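Local coordinates for intimin (Escherichia coli, PDB 1F00), which probably attaches enteropathogenic bacteria to host cells by presenting a C-type lectin-like domain, carried on Ig-like domains, to its receptor, at residues Val39-Thr44 with Ala61-Thr66; Tyr136-Ala141 with Ala146-Ser151; Asn201-Lys204 with Lys209-Ser212; Lys222-Gly225 with Lys229-Tyr232. All coordinates share one frame; numbering follows the deposited sequence.

Contact 1 (Val39-Thr44 with Ala61-Thr66); sequences VTFTTT and AKVTLT
V63 presses one of its methyls onto the phenyl ring of F41, and this pair forms the middle of the contact. The two side chains approach from opposite directions. CG2 of V63 sits 3.6 Å from the centroid of the F41 ring and only 11° off its normal, a CH-pi contact over the face. The second methyl, CG1, lies over the same face near its margin, 3.5 Å from CE1 of F41. Both branches of the valine are therefore used, one over the ring centre and one over the CD1-CE1 side. F41 offers its face because its first torsion (chi1 -58°) turns CG away from the carbonyl carbon and lays the ring back along its own strand toward V39. On the facing strand, V63 holds CG1 anti to its carbonyl carbon while CG2 stands between the backbone N and C, from where it points at the ring. Toward the C-terminal end, T43 and L65 meet tip to tip, CG2 of T43 lying 3.9 Å from CD1 of L65; the threonine thus offers its methyl to the interface. At the other end, CG2 of V39 comes within 4.5 Å of CB of A61, a looser apolar contact. V27 and V25 of strand 21-29 and L48 of strand 47-48 touch these side chains from around. No hydrogen bond links the two strands, whose axes run 8.8 Å apart at 24° in the same general direction. Such face-to-face packing of two sheets through alternate apolar residues is the core of an Ig-like beta sandwich.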
loop_
_atom_site.group_PDB
_atom_site.type_symbol
_atom_site.label_atom_id
_atom_site.label_comp_id
_atom_site.label_asym_id
_atom_site.label_seq_id
_atom_site.Cartn_x
_atom_site.Cartn_y
_atom_site.Cartn_z
ATOM N N VAL A 39 -5.417 28.780 35.005
ATOM C CA VAL A 39 -4.410 27.738 34.874
ATOM C C VAL A 39 -3.576 28.030 33.628
ATOM O O VAL A 39 -4.114 28.395 32.579
ATOM C CB VAL A 39 -5.061 26.342 34.740
ATOM C CG1 VAL A 39 -3.993 25.287 34.479
ATOM C CG2 VAL A 39 -5.832 26.008 36.004
ATOM N N THR A 40 -2.263 27.883 33.748
ATOM C CA THR A 40 -1.370 28.135 32.627
ATOM C C THR A 40 -0.689 26.854 32.147
ATOM O O THR A 40 -0.138 26.084 32.943
ATOM C CB THR A 40 -0.304 29.187 32.991
ATOM O OG1 THR A 40 0.718 29.207 31.984
ATOM C CG2 THR A 40 0.309 28.876 34.332
ATOM N N PHE A 41 -0.736 26.634 30.835
ATOM C CA PHE A 41 -0.147 25.448 30.232
ATOM C C PHE A 41 1.110 25.735 29.431
ATOM O O PHE A 41 1.321 26.842 28.932
ATOM C CB PHE A 41 -1.156 24.758 29.311
ATOM C CG PHE A 41 -2.425 24.349 29.992
ATOM C CD1 PHE A 41 -3.402 25.288 30.293
ATOM C CD2 PHE A 41 -2.654 23.020 30.312
ATOM C CE1 PHE A 41 -4.596 24.905 30.899
ATOM C CE2 PHE A 41 -3.844 22.629 30.917
ATOM C CZ PHE A 41 -4.816 23.572 31.210
ATOM N N THR A 42 1.939 24.709 29.306
ATOM C CA THR A 42 3.178 24.804 28.559
ATOM C C THR A 42 3.421 23.444 27.927
ATOM O O THR A 42 2.942 22.425 28.428
ATOM C CB THR A 42 4.361 25.171 29.480
ATOM O OG1 THR A 42 4.443 24.232 30.561
ATOM C CG2 THR A 42 4.180 26.569 30.043
ATOM N N THR A 43 4.146 23.426 26.817
ATOM C CA THR A 43 4.425 22.168 26.145
ATOM C C THR A 43 5.869 22.095 25.712
ATOM O O THR A 43 6.509 23.117 25.476
ATOM C CB THR A 43 3.557 21.987 24.887
ATOM O OG1 THR A 43 2.194 22.296 25.194
ATOM C CG2 THR A 43 3.635 20.550 24.401
ATOM N N THR A 44 6.379 20.875 25.601
ATOM C CA THR A 44 7.746 20.666 25.161
ATOM C C THR A 44 7.759 20.524 23.639
ATOM O O THR A 44 8.822 20.540 23.020
ATOM C CB THR A 44 8.341 19.397 25.783
ATOM O OG1 THR A 44 7.582 18.257 25.359
ATOM C CG2 THR A 44 8.311 19.490 27.304
ATOM N N ALA A 61 -10.762 22.888 33.461
ATOM C CA ALA A 61 -10.109 23.799 32.525
ATOM C C ALA A 61 -9.619 22.930 31.372
ATOM O O ALA A 61 -9.144 21.812 31.586
ATOM C CB ALA A 61 -8.940 24.500 33.192
ATOM N N LYS A 62 -9.716 23.441 30.151
ATOM C CA LYS A 62 -9.327 22.658 28.988
ATOM C C LYS A 62 -8.562 23.432 27.919
ATOM O O LYS A 62 -8.795 24.618 27.713
ATOM C CB LYS A 62 -10.590 22.043 28.386
ATOM C CG LYS A 62 -10.460 21.487 26.988
ATOM C CD LYS A 62 -11.827 21.075 26.441
ATOM C CE LYS A 62 -12.393 19.845 27.152
ATOM N NZ LYS A 62 -12.625 20.043 28.612
ATOM N N VAL A 63 -7.646 22.739 27.248
ATOM C CA VAL A 63 -6.842 23.314 26.170
ATOM C C VAL A 63 -6.496 22.204 25.176
ATOM O O VAL A 63 -6.541 21.024 25.523
ATOM C CB VAL A 63 -5.533 23.932 26.695
ATOM C CG1 VAL A 63 -5.840 25.078 27.647
ATOM C CG2 VAL A 63 -4.695 22.865 27.387
ATOM N N THR A 64 -6.161 22.580 23.944
ATOM C CA THR A 64 -5.815 21.597 22.920
ATOM C C THR A 64 -4.387 21.774 22.421
ATOM O O THR A 64 -3.833 22.873 22.462
ATOM C CB THR A 64 -6.771 21.684 21.713
ATOM O OG1 THR A 64 -6.741 23.009 21.173
ATOM C CG2 THR A 64 -8.190 21.340 22.133
ATOM N N LEU A 65 -3.801 20.679 21.944
ATOM C CA LEU A 65 -2.428 20.678 21.445
ATOM C C LEU A 65 -2.364 20.079 20.038
ATOM O O LEU A 65 -2.996 19.061 19.761
ATOM C CB LEU A 65 -1.540 19.845 22.382
ATOM C CG LEU A 65 -0.004 19.874 22.326
ATOM C CD1 LEU A 65 0.527 18.658 23.068
ATOM C CD2 LEU A 65 0.512 19.846 20.906
ATOM N N THR A 66 -1.593 20.717 19.163
ATOM C CA THR A 66 -1.400 20.239 17.795
ATOM C C THR A 66 0.094 20.336 17.508
ATOM O O THR A 66 0.833 20.953 18.278
ATOM C CB THR A 66 -2.155 21.106 16.772
ATOM O OG1 THR A 66 -1.632 22.438 16.798
ATOM C CG2 THR A 66 -3.637 21.146 17.103
#

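Contact 2 (Tyr136-Ala141 with Ala146-Ser151); sequences YTWRSA and ASVDAS
W138 lies against V148, D149, A150 and S151, and its side chain can be followed outward. Its CB touches CG2 of V148 at 3.8 Å and, on the same side, lies near O of D149. Beyond it, CG carries the indole past the 149-150 turn, because chi1 of -55° places CG beside the backbone N. CD1 then meets O of A150 at 3.5 Å, and this oxygen lies at the ring edge, in its plane. On the five-membered ring, NE1 donates to water 2 at 3.0 Å, also in the ring plane; the water in turn donates a hydrogen bond to O of S151. The same A150 oxygen takes the backbone bond from W138 N, 2.8 Å long and nearly straight at 167°, so it serves both backbone and ring edge. Water 1 similarly bridges Y136 O and S151 O, and water 3 joins W138 O to V148 O; in each case a donor is supplied to two carbonyl oxygens that cannot bond each other. OG of S140 donates to O of A146 over 2.7 Å, nearly in line with the carbonyl bond, and also accepts from N142 N. CG1 of V148 packs close to the backbone of R139, 3.4 Å from its C atom. OD1 of D149 receives S151 N, closing an Asx turn after strand 146-148. The two strands run antiparallel but belong to different sheets of the Ig-like domain: strand 136-140 pairs with 163-169 and strand 146-148 with 154-157, while the indole also touches V167 and, on strand 124-130, L127 and A129.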
loop_
_atom_site.group_PDB
_atom_site.type_symbol
_atom_site.label_atom_id
_atom_site.label_comp_id
_atom_site.label_asym_id
_atom_site.label_seq_id
_atom_site.Cartn_x
_atom_site.Cartn_y
_atom_site.Cartn_z
ATOM N N TYR A 136 3.411 -1.195 10.296
ATOM C CA TYR A 136 2.333 -1.346 9.322
ATOM C C TYR A 136 1.666 -2.714 9.170
ATOM O O TYR A 136 2.287 -3.758 9.370
ATOM C CB TYR A 136 2.851 -0.918 7.945
ATOM C CG TYR A 136 3.648 0.369 7.952
ATOM C CD1 TYR A 136 3.148 1.513 8.567
ATOM C CD2 TYR A 136 4.900 0.449 7.325
ATOM C CE1 TYR A 136 3.862 2.703 8.565
ATOM C CE2 TYR A 136 5.624 1.642 7.317
ATOM C CZ TYR A 136 5.095 2.766 7.942
ATOM O OH TYR A 136 5.785 3.957 7.951
ATOM N N THR A 137 0.392 -2.685 8.787
ATOM C CA THR A 137 -0.399 -3.888 8.541
ATOM C C THR A 137 -1.167 -3.600 7.251
ATOM O O THR A 137 -1.872 -2.593 7.167
ATOM C CB THR A 137 -1.405 -4.152 9.671
ATOM O OG1 THR A 137 -0.701 -4.286 10.913
ATOM C CG2 THR A 137 -2.180 -5.434 9.402
ATOM N N TRP A 138 -1.035 -4.477 6.259
ATOM C CA TRP A 138 -1.696 -4.273 4.966
ATOM C C TRP A 138 -2.909 -5.169 4.713
ATOM O O TRP A 138 -3.045 -6.241 5.295
ATOM C CB TRP A 138 -0.695 -4.490 3.824
ATOM C CG TRP A 138 0.545 -3.650 3.906
ATOM C CD1 TRP A 138 1.612 -3.827 4.745
ATOM C CD2 TRP A 138 0.841 -2.493 3.119
ATOM N NE1 TRP A 138 2.557 -2.849 4.524
ATOM C CE2 TRP A 138 2.108 -2.016 3.532
ATOM C CE3 TRP A 138 0.155 -1.809 2.104
ATOM C CZ2 TRP A 138 2.704 -0.886 2.964
ATOM C CZ3 TRP A 138 0.746 -0.684 1.539
ATOM C CH2 TRP A 138 2.008 -0.234 1.970
ATOM N N ARG A 139 -3.789 -4.721 3.825
ATOM C CA ARG A 139 -4.965 -5.502 3.482
ATOM C C ARG A 139 -5.447 -5.103 2.101
ATOM O O ARG A 139 -5.107 -4.033 1.597
ATOM C CB ARG A 139 -6.091 -5.272 4.497
ATOM C CG ARG A 139 -6.763 -3.893 4.418
ATOM C CD ARG A 139 -7.954 -3.822 5.378
ATOM N NE ARG A 139 -8.797 -2.643 5.176
ATOM C CZ ARG A 139 -8.563 -1.440 5.699
ATOM N NH1 ARG A 139 -7.497 -1.235 6.465
ATOM N NH2 ARG A 139 -9.419 -0.446 5.478
ATOM N N SER A 140 -6.230 -5.979 1.489
ATOM C CA SER A 140 -6.791 -5.720 0.173
ATOM C C SER A 140 -8.296 -5.798 0.309
ATOM O O SER A 140 -8.810 -6.702 0.960
ATOM C CB SER A 140 -6.335 -6.769 -0.838
ATOM O OG SER A 140 -7.075 -6.631 -2.043
ATOM N N ALA A 141 -8.995 -4.848 -0.302
ATOM C CA ALA A 141 -10.450 -4.832 -0.252
ATOM C C ALA A 141 -11.024 -6.023 -1.028
ATOM O O ALA A 141 -12.154 -6.448 -0.789
ATOM C CB ALA A 141 -10.980 -3.511 -0.822
ATOM N N ALA A 146 -6.469 -8.689 -6.315
ATOM C CA ALA A 146 -5.076 -8.586 -5.920
ATOM C C ALA A 146 -4.974 -8.836 -4.425
ATOM O O ALA A 146 -5.784 -8.326 -3.648
ATOM C CB ALA A 146 -4.534 -7.194 -6.262
ATOM N N SER A 147 -3.991 -9.636 -4.026
ATOM C CA SER A 147 -3.795 -9.936 -2.613
ATOM C C SER A 147 -2.536 -9.225 -2.137
ATOM O O SER A 147 -1.696 -8.828 -2.948
ATOM C CB SER A 147 -3.666 -11.452 -2.390
ATOM O OG SER A 147 -2.540 -11.994 -3.064
ATOM N N VAL A 148 -2.414 -9.042 -0.826
ATOM C CA VAL A 148 -1.244 -8.375 -0.274
ATOM C C VAL A 148 -0.764 -9.052 1.003
ATOM O O VAL A 148 -1.570 -9.458 1.841
ATOM C CB VAL A 148 -1.541 -6.890 0.036
ATOM C CG1 VAL A 148 -2.591 -6.777 1.143
ATOM C CG2 VAL A 148 -0.253 -6.179 0.441
ATOM N N ASP A 149 0.552 -9.188 1.136
ATOM C CA ASP A 149 1.138 -9.789 2.331
ATOM C C ASP A 149 0.920 -8.781 3.456
ATOM O O ASP A 149 1.443 -7.664 3.413
ATOM C CB ASP A 149 2.632 -10.045 2.114
ATOM C CG ASP A 149 3.295 -10.700 3.315
ATOM O OD1 ASP A 149 3.418 -10.035 4.363
ATOM O OD2 ASP A 149 3.690 -11.880 3.208
ATOM N N ALA A 150 0.139 -9.182 4.457
ATOM C CA ALA A 150 -0.206 -8.316 5.582
ATOM C C ALA A 150 0.963 -7.609 6.267
ATOM O O ALA A 150 0.799 -6.512 6.806
ATOM C CB ALA A 150 -1.008 -9.109 6.612
ATOM N N SER A 151 2.140 -8.224 6.240
ATOM C CA SER A 151 3.311 -7.638 6.878
ATOM C C SER A 151 4.268 -6.879 5.957
ATOM O O SER A 151 4.734 -5.793 6.306
ATOM C CB SER A 151 4.093 -8.731 7.621
ATOM O OG SER A 151 5.293 -8.215 8.173
HETATM O O HOH W 1 4.801 -5.033 8.937
HETATM O O HOH W 2 5.354 -3.005 5.699
HETATM O O HOH W 3 -3.609 -8.968 4.099
#

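Contact 3 (Asn201-Lys204 with Lys209-Ser212); sequences NTCK and KLPS
C203 meets both K209 and L210, using a different atom for each. Its CB rests against the backbone of K209, 3.7 Å from the carbonyl carbon, and its SG reaches on to CD2 of L210, also at 3.7 Å. The sulfur passes the peptide between them at 3.9 Å from O of K209, so the cysteine lies across that peptide rather than beside a side chain of K209. The first torsion of C203 (chi1 -67°) swings SG away from the carbonyl carbon and outward from the helix, over the incoming chain. In L210 the chain is extended through CD1 (chi2 -179°), and the other branch, CD2, is the one turned back to the sulfur. The backbones are close here, with CA of C203 and CA of K209 5.0 Å apart. In the next shell, L210 is flanked by Y196, A199 and V200, so its side chain lies along the same helix, 196-205, that carries C203. The path of the 209-212 loop is set from elsewhere: K209 and P211 make backbone bonds with V281 and Q244, and S212 N donates to the side-chain OE1 of E216. P211 packs on E216 and L217 of helix 214-224. Beyond the sulfur lies C280 of strand 276-281, in touch with C203, probably as the disulfide of this lectin-like domain. No hydrogen bond crosses the contact. Its chemistry is soft and apolar, sulfur against methyl, and a disulfide to C280 would make the joining of helix to C-terminal strand covalent, with CD2 of L210 packed against the sulfur.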
loop_
_atom_site.group_PDB
_atom_site.type_symbol
_atom_site.label_atom_id
_atom_site.label_comp_id
_atom_site.label_asym_id
_atom_site.label_seq_id
_atom_site.Cartn_x
_atom_site.Cartn_y
_atom_site.Cartn_z
ATOM N N ASN A 201 -7.239 -23.009 -28.892
ATOM C CA ASN A 201 -8.457 -23.433 -28.208
ATOM C C ASN A 201 -8.426 -23.117 -26.718
ATOM O O ASN A 201 -9.424 -22.672 -26.154
ATOM C CB ASN A 201 -8.696 -24.929 -28.417
ATOM C CG ASN A 201 -8.999 -25.272 -29.862
ATOM O OD1 ASN A 201 -9.620 -24.481 -30.580
ATOM N ND2 ASN A 201 -8.577 -26.460 -30.295
ATOM N N THR A 202 -7.281 -23.348 -26.084
ATOM C CA THR A 202 -7.127 -23.074 -24.663
ATOM C C THR A 202 -7.388 -21.606 -24.355
ATOM O O THR A 202 -8.040 -21.282 -23.367
ATOM C CB THR A 202 -5.717 -23.445 -24.187
ATOM O OG1 THR A 202 -5.542 -24.858 -24.325
ATOM C CG2 THR A 202 -5.507 -23.047 -22.730
ATOM N N CYS A 203 -6.883 -20.714 -25.199
ATOM C CA CYS A 203 -7.100 -19.290 -24.979
ATOM C C CYS A 203 -8.575 -18.944 -25.182
ATOM O O CYS A 203 -9.144 -18.150 -24.430
ATOM C CB CYS A 203 -6.227 -18.467 -25.929
ATOM S SG CYS A 203 -4.458 -18.608 -25.583
ATOM N N LYS A 204 -9.194 -19.552 -26.190
ATOM C CA LYS A 204 -10.602 -19.304 -26.478
ATOM C C LYS A 204 -11.478 -19.758 -25.315
ATOM O O LYS A 204 -12.447 -19.085 -24.956
ATOM C CB LYS A 204 -11.021 -20.036 -27.754
ATOM C CG LYS A 204 -12.478 -19.829 -28.135
ATOM C CD LYS A 204 -12.802 -20.530 -29.441
ATOM C CE LYS A 204 -14.239 -20.268 -29.868
ATOM N NZ LYS A 204 -14.509 -20.794 -31.235
ATOM N N LYS A 209 -7.320 -14.607 -26.017
ATOM C CA LYS A 209 -6.758 -14.851 -27.346
ATOM C C LYS A 209 -5.251 -15.093 -27.233
ATOM O O LYS A 209 -4.653 -14.809 -26.199
ATOM C CB LYS A 209 -6.991 -13.631 -28.246
ATOM C CG LYS A 209 -8.442 -13.157 -28.317
ATOM C CD LYS A 209 -8.584 -11.933 -29.213
ATOM C CE LYS A 209 -10.018 -11.408 -29.217
ATOM N NZ LYS A 209 -10.987 -12.473 -29.633
ATOM N N LEU A 210 -4.638 -15.619 -28.291
ATOM C CA LEU A 210 -3.195 -15.835 -28.284
ATOM C C LEU A 210 -2.546 -14.460 -28.410
ATOM O O LEU A 210 -3.194 -13.501 -28.842
ATOM C CB LEU A 210 -2.750 -16.668 -29.495
ATOM C CG LEU A 210 -2.786 -18.200 -29.474
ATOM C CD1 LEU A 210 -2.270 -18.735 -30.798
ATOM C CD2 LEU A 210 -1.933 -18.716 -28.338
ATOM N N PRO A 211 -1.271 -14.335 -28.003
ATOM C CA PRO A 211 -0.628 -13.028 -28.141
ATOM C C PRO A 211 -0.699 -12.742 -29.648
ATOM O O PRO A 211 -0.542 -13.656 -30.456
ATOM C CB PRO A 211 0.800 -13.299 -27.671
ATOM C CG PRO A 211 0.597 -14.343 -26.610
ATOM C CD PRO A 211 -0.417 -15.272 -27.246
ATOM N N SER A 212 -0.940 -11.495 -30.031
ATOM C CA SER A 212 -1.047 -11.170 -31.454
ATOM C C SER A 212 0.294 -11.202 -32.162
ATOM O O SER A 212 0.359 -11.340 -33.386
ATOM C CB SER A 212 -1.642 -9.777 -31.635
ATOM O OG SER A 212 -0.736 -8.797 -31.165
#

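Contact 4 (Lys222-Gly225 with Lys229-Tyr232); sequences KAWG and KYEY
The indole of W224 turns its edge toward the phenol face of Y230 in an offset edge-to-face pair. The six-membered ring of W224 and the Y230 ring have centroids 5.9 Å apart and planes at 76°, and the side chains cross at about a right angle. The offset shifts the meeting point to the hydroxyl end of the tyrosine: CE3 of W224 lies 3.9 Å from CZ of Y230. The hydroxyl in turn lies in the indole plane, its OH 3.5 Å from that same CE3. At the edge of the phenol, and in its plane, stands the carbonyl oxygen of W224, to which OH of Y230 donates at 2.7 Å. The bond enters in the carbonyl plane on a lone pair, with a C=O...OH angle of 131°. One residue thus meets Y230 twice, through backbone and ring. W224 can do so because its first torsion (chi1 -58°) sets the indole beside the backbone N, clear of its own C=O. This carbonyl belongs to the last residue of helix 214-224; G225 follows with positive phi and leaves the helix. NE1 of W224 donates to V118 O. Both rings rest on I106 and L120, placing this part of the lectin-like domain against strands of the preceding Ig-like region. Chemically, the buried hydroxyl donates one hydrogen bond, to W224 O, and accepts one, from G108 N, which together probably fix its rotation, and a C-terminal helix carbonyl, probably made more negative by the helix dipole, finds its donor in a side chain.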
loop_
_atom_site.group_PDB
_atom_site.type_symbol
_atom_site.label_atom_id
_atom_site.label_comp_id
_atom_site.label_asym_id
_atom_site.label_seq_id
_atom_site.Cartn_x
_atom_site.Cartn_y
_atom_site.Cartn_z
ATOM N N LYS A 222 8.943 -6.203 -20.821
ATOM C CA LYS A 222 9.410 -4.837 -20.596
ATOM C C LYS A 222 8.933 -4.318 -19.239
ATOM O O LYS A 222 9.688 -3.691 -18.490
ATOM C CB LYS A 222 8.880 -3.926 -21.706
ATOM C CG LYS A 222 9.338 -2.483 -21.609
ATOM C CD LYS A 222 8.683 -1.614 -22.686
ATOM C CE LYS A 222 8.907 -2.186 -24.086
ATOM N NZ LYS A 222 10.352 -2.377 -24.409
ATOM N N ALA A 223 7.680 -4.599 -18.913
ATOM C CA ALA A 223 7.121 -4.139 -17.649
ATOM C C ALA A 223 7.483 -5.003 -16.442
ATOM O O ALA A 223 7.783 -4.473 -15.375
ATOM C CB ALA A 223 5.599 -4.034 -17.766
ATOM N N TRP A 224 7.464 -6.322 -16.606
ATOM C CA TRP A 224 7.738 -7.222 -15.494
ATOM C C TRP A 224 9.091 -7.921 -15.424
ATOM O O TRP A 224 9.460 -8.431 -14.368
ATOM C CB TRP A 224 6.638 -8.288 -15.429
ATOM C CG TRP A 224 5.299 -7.683 -15.271
ATOM C CD1 TRP A 224 4.435 -7.320 -16.266
ATOM C CD2 TRP A 224 4.704 -7.258 -14.044
ATOM N NE1 TRP A 224 3.332 -6.684 -15.730
ATOM C CE2 TRP A 224 3.474 -6.635 -14.368
ATOM C CE3 TRP A 224 5.093 -7.338 -12.700
ATOM C CZ2 TRP A 224 2.632 -6.098 -13.395
ATOM C CZ3 TRP A 224 4.254 -6.801 -11.731
ATOM C CH2 TRP A 224 3.037 -6.188 -12.084
ATOM N N GLY A 225 9.824 -7.956 -16.529
ATOM C CA GLY A 225 11.099 -8.653 -16.521
ATOM C C GLY A 225 10.863 -10.158 -16.554
ATOM O O GLY A 225 9.720 -10.606 -16.680
ATOM N N LYS A 229 10.972 -14.761 -11.904
ATOM C CA LYS A 229 11.457 -14.008 -10.756
ATOM C C LYS A 229 10.298 -13.954 -9.770
ATOM O O LYS A 229 10.469 -13.613 -8.600
ATOM C CB LYS A 229 11.853 -12.589 -11.166
ATOM C CG LYS A 229 13.206 -12.506 -11.842
ATOM C CD LYS A 229 14.318 -12.844 -10.866
ATOM C CE LYS A 229 15.673 -12.756 -11.547
ATOM N NZ LYS A 229 15.834 -11.451 -12.250
ATOM N N TYR A 230 9.112 -14.299 -10.266
ATOM C CA TYR A 230 7.911 -14.304 -9.450
ATOM C C TYR A 230 7.625 -15.707 -8.924
ATOM O O TYR A 230 7.725 -16.693 -9.653
ATOM C CB TYR A 230 6.731 -13.756 -10.258
ATOM C CG TYR A 230 7.024 -12.361 -10.763
ATOM C CD1 TYR A 230 7.520 -12.153 -12.049
ATOM C CD2 TYR A 230 6.931 -11.264 -9.907
ATOM C CE1 TYR A 230 7.930 -10.884 -12.466
ATOM C CE2 TYR A 230 7.338 -9.997 -10.313
ATOM C CZ TYR A 230 7.841 -9.815 -11.590
ATOM O OH TYR A 230 8.291 -8.571 -11.963
ATOM N N GLU A 231 7.291 -15.767 -7.639
ATOM C CA GLU A 231 7.010 -17.010 -6.932
ATOM C C GLU A 231 6.252 -18.048 -7.746
ATOM O O GLU A 231 6.658 -19.209 -7.825
ATOM C CB GLU A 231 6.223 -16.687 -5.655
ATOM C CG GLU A 231 5.934 -17.865 -4.749
ATOM C CD GLU A 231 7.197 -18.566 -4.284
ATOM O OE1 GLU A 231 8.216 -17.876 -4.059
ATOM O OE2 GLU A 231 7.164 -19.809 -4.131
ATOM N N TYR A 232 5.154 -17.625 -8.359
ATOM C CA TYR A 232 4.317 -18.524 -9.139
ATOM C C TYR A 232 5.019 -19.264 -10.279
ATOM O O TYR A 232 4.696 -20.413 -10.553
ATOM C CB TYR A 232 3.125 -17.755 -9.708
ATOM C CG TYR A 232 2.111 -18.625 -10.412
ATOM C CD1 TYR A 232 1.158 -19.347 -9.694
ATOM C CD2 TYR A 232 2.085 -18.706 -11.802
ATOM C CE1 TYR A 232 0.192 -20.122 -10.353
ATOM C CE2 TYR A 232 1.130 -19.478 -12.468
ATOM C CZ TYR A 232 0.189 -20.178 -11.739
ATOM O OH TYR A 232 -0.772 -20.901 -12.402
#

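Overall arrangement
From the N terminus the chain first closes contact 1, joining the two sheets of the first Ig-like domain across 16 intervening residues. Contact 2 follows in the second Ig-like domain, closing a short loop of four residues between strands of different sheets. Contacts 3 and 4 then come in succession within the lectin-like domain, each tying the end of a helix, 196-205 or 214-224, to the chain just after it. All four are in series; none nests or crosses. Centres of contacts 1 and 3 lie 68 Å apart, marking an elongated molecule, whereas contact 4, 20 Å from contact 2 between centres, lies where the lectin-like domain packs on its Ig-like neighbour.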